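PDB 6UXD: CT021 from Chlamydia trachomatis serovar L2, which is of unknown function but belongs to a family grouped with the LolA and LolB lipoprotein carriers, which suggests, without proving, a role in binding lipid-like ligands. Local coordinates for residues S64-A69 with T200-H205. Numbering follows the deposited sequence.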
loop_
_atom_site.group_PDB
_atom_site.type_symbol
_atom_site.label_atom_id
_atom_site.label_comp_id
_atom_site.label_asym_id
_atom_site.label_seq_id
_atom_site.Cartn_x
_atom_site.Cartn_y
_atom_site.Cartn_z
ATOM N N SER A 64 16.715 -0.039 13.898
ATOM C CA SER A 64 17.053 0.474 12.573
ATOM C C SER A 64 15.805 0.967 11.842
ATOM O O SER A 64 15.441 2.138 11.957
ATOM C CB SER A 64 17.797 -0.580 11.739
ATOM O OG SER A 64 17.032 -1.753 11.523
ATOM N N SER A 65 15.147 0.097 11.088
ATOM C CA SER A 65 13.949 0.478 10.347
ATOM C C SER A 65 13.304 -0.789 9.822
ATOM O O SER A 65 13.918 -1.859 9.831
ATOM C CB SER A 65 14.268 1.443 9.199
ATOM O OG SER A 65 15.128 0.865 8.220
ATOM N N TRP A 66 12.038 -0.661 9.416
ATOM C CA TRP A 66 11.368 -1.741 8.702
ATOM C C TRP A 66 12.184 -2.184 7.501
ATOM O O TRP A 66 12.420 -3.380 7.306
ATOM C CB TRP A 66 9.975 -1.307 8.240
ATOM C CG TRP A 66 8.947 -1.496 9.304
ATOM C CD1 TRP A 66 8.603 -0.607 10.286
ATOM C CD2 TRP A 66 8.133 -2.650 9.501
ATOM N NE1 TRP A 66 7.619 -1.142 11.079
ATOM C CE2 TRP A 66 7.310 -2.395 10.615
ATOM C CE3 TRP A 66 8.009 -3.873 8.831
ATOM C CZ2 TRP A 66 6.379 -3.325 11.082
ATOM C CZ3 TRP A 66 7.084 -4.793 9.293
ATOM C CH2 TRP A 66 6.282 -4.515 10.408
ATOM N N LYS A 67 12.606 -1.232 6.671
ATOM C CA LYS A 67 13.375 -1.588 5.487
ATOM C C LYS A 67 14.593 -2.423 5.859
ATOM O O LYS A 67 14.807 -3.505 5.302
ATOM C CB LYS A 67 13.816 -0.338 4.722
ATOM C CG LYS A 67 14.902 -0.632 3.687
ATOM C CD LYS A 67 15.036 0.464 2.658
ATOM C CE LYS A 67 15.479 1.772 3.265
ATOM N NZ LYS A 67 16.824 1.664 3.866
ATOM N N ASN A 68 15.390 -1.944 6.822
ATOM C CA ASN A 68 16.667 -2.587 7.122
ATOM C C ASN A 68 16.530 -3.832 7.993
ATOM O O ASN A 68 17.395 -4.716 7.940
ATOM C CB ASN A 68 17.615 -1.594 7.797
ATOM C CG ASN A 68 17.988 -0.437 6.893
ATOM O OD1 ASN A 68 17.692 -0.439 5.700
ATOM N ND2 ASN A 68 18.643 0.563 7.461
ATOM N N ALA A 69 15.485 -3.940 8.798
ATOM C CA ALA A 69 15.286 -5.160 9.568
ATOM C C ALA A 69 14.462 -6.213 8.832
ATOM O O ALA A 69 14.302 -7.320 9.356
ATOM C CB ALA A 69 14.612 -4.839 10.899
ATOM N N THR A 200 0.196 4.805 7.630
ATOM C CA THR A 200 1.505 4.517 7.052
ATOM C C THR A 200 2.569 4.853 8.088
ATOM O O THR A 200 2.714 6.018 8.482
ATOM C CB THR A 200 1.742 5.307 5.773
ATOM O OG1 THR A 200 0.639 5.101 4.883
ATOM C CG2 THR A 200 3.021 4.837 5.102
ATOM N N ILE A 201 3.289 3.837 8.546
ATOM C CA ILE A 201 4.226 4.031 9.647
ATOM C C ILE A 201 5.656 4.189 9.167
ATOM O O ILE A 201 6.490 4.715 9.921
ATOM C CB ILE A 201 4.114 2.889 10.674
ATOM C CG1 ILE A 201 4.504 1.533 10.060
ATOM C CG2 ILE A 201 2.703 2.832 11.198
ATOM C CD1 ILE A 201 4.367 0.346 11.036
ATOM N N GLU A 202 5.962 3.790 7.932
ATOM C CA GLU A 202 7.286 4.006 7.370
ATOM C C GLU A 202 7.160 4.063 5.861
ATOM O O GLU A 202 6.339 3.348 5.286
ATOM C CB GLU A 202 8.258 2.899 7.783
ATOM C CG GLU A 202 9.716 3.196 7.424
ATOM C CD GLU A 202 10.689 2.114 7.894
ATOM O OE1 GLU A 202 10.702 1.822 9.102
ATOM O OE2 GLU A 202 11.432 1.548 7.047
ATOM N N MET A 203 7.918 4.957 5.230
ATOM C CA MET A 203 8.055 4.930 3.781
ATOM C C MET A 203 9.450 5.423 3.432
ATOM O O MET A 203 10.110 6.106 4.226
ATOM C CB MET A 203 6.974 5.773 3.070
ATOM C CG MET A 203 6.930 7.203 3.511
ATOM S SD MET A 203 5.714 8.276 2.724
ATOM C CE MET A 203 4.130 7.488 3.060
ATOM N N GLY A 204 9.903 5.053 2.239
ATOM C CA GLY A 204 11.200 5.487 1.781
ATOM C C GLY A 204 11.583 5.029 0.383
ATOM O O GLY A 204 10.732 4.820 -0.497
ATOM N N HIS A 205 12.892 4.923 0.174
ATOM C CA HIS A 205 13.470 4.709 -1.139
ATOM C C HIS A 205 14.621 3.724 -1.022
ATOM O O HIS A 205 15.146 3.477 0.071
ATOM C CB HIS A 205 13.979 6.017 -1.743
ATOM C CG HIS A 205 13.011 7.150 -1.643
ATOM N ND1 HIS A 205 11.822 7.179 -2.339
ATOM C CD2 HIS A 205 13.059 8.306 -0.935
ATOM C CE1 HIS A 205 11.184 8.305 -2.076
ATOM N NE2 HIS A 205 11.910 9.004 -1.223
#
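E202, on strand 196-204, presents its carboxylate to the first turn of the short helix 66-69, taking one hydrogen bond on each oxygen from consecutive backbone amides. A helix N-terminus capped by S65 is thus held to the antiparallel sheet by an acidic side chain. W66 N donates to OE1 of E202 over 2.8 Å, using the syn lone pair, while K67 N reaches OE2 of E202 over 3.0 Å, also from the syn side but somewhat out of the carboxylate plane. Glutamate suits the place because its chain, with CG anti to the backbone N (chi1 -170°) and extended beyond, spans the gap from strand to helix. The amide N-H groups at the helix start would probably help to stabilise its negative charge. The buried carboxylate is gripped further by Y21 OH at OE2 and N144 ND2 at OE1, from the neighbouring strands 21-26 and 142-144, four bonds in all, which should hold its rotation.

S65 is the N-cap: its short side chain sets OG between the backbone N and the carbonyl carbon (chi1 62°), where it accepts from N68 N at 3.1 Å, serving an amide that E202 does not. Between them, the two residues occupy three successive amides of the helix start.

Outward, the W66 indole keeps its plane 72° from the carboxylate and has OE1 of E202 at its edge. I201, one residue earlier on the strand, sends the end of its longer branch obliquely against the ring, CD1 lying 3.6 Å from W66 NE1; the broad indole can also touch V23 and V61. K67, long and flexible, bends at chi3 and chi4 so that NZ donates to N68 OD1 over 2.9 Å, while its CE lies 3.6 Å from H205 O.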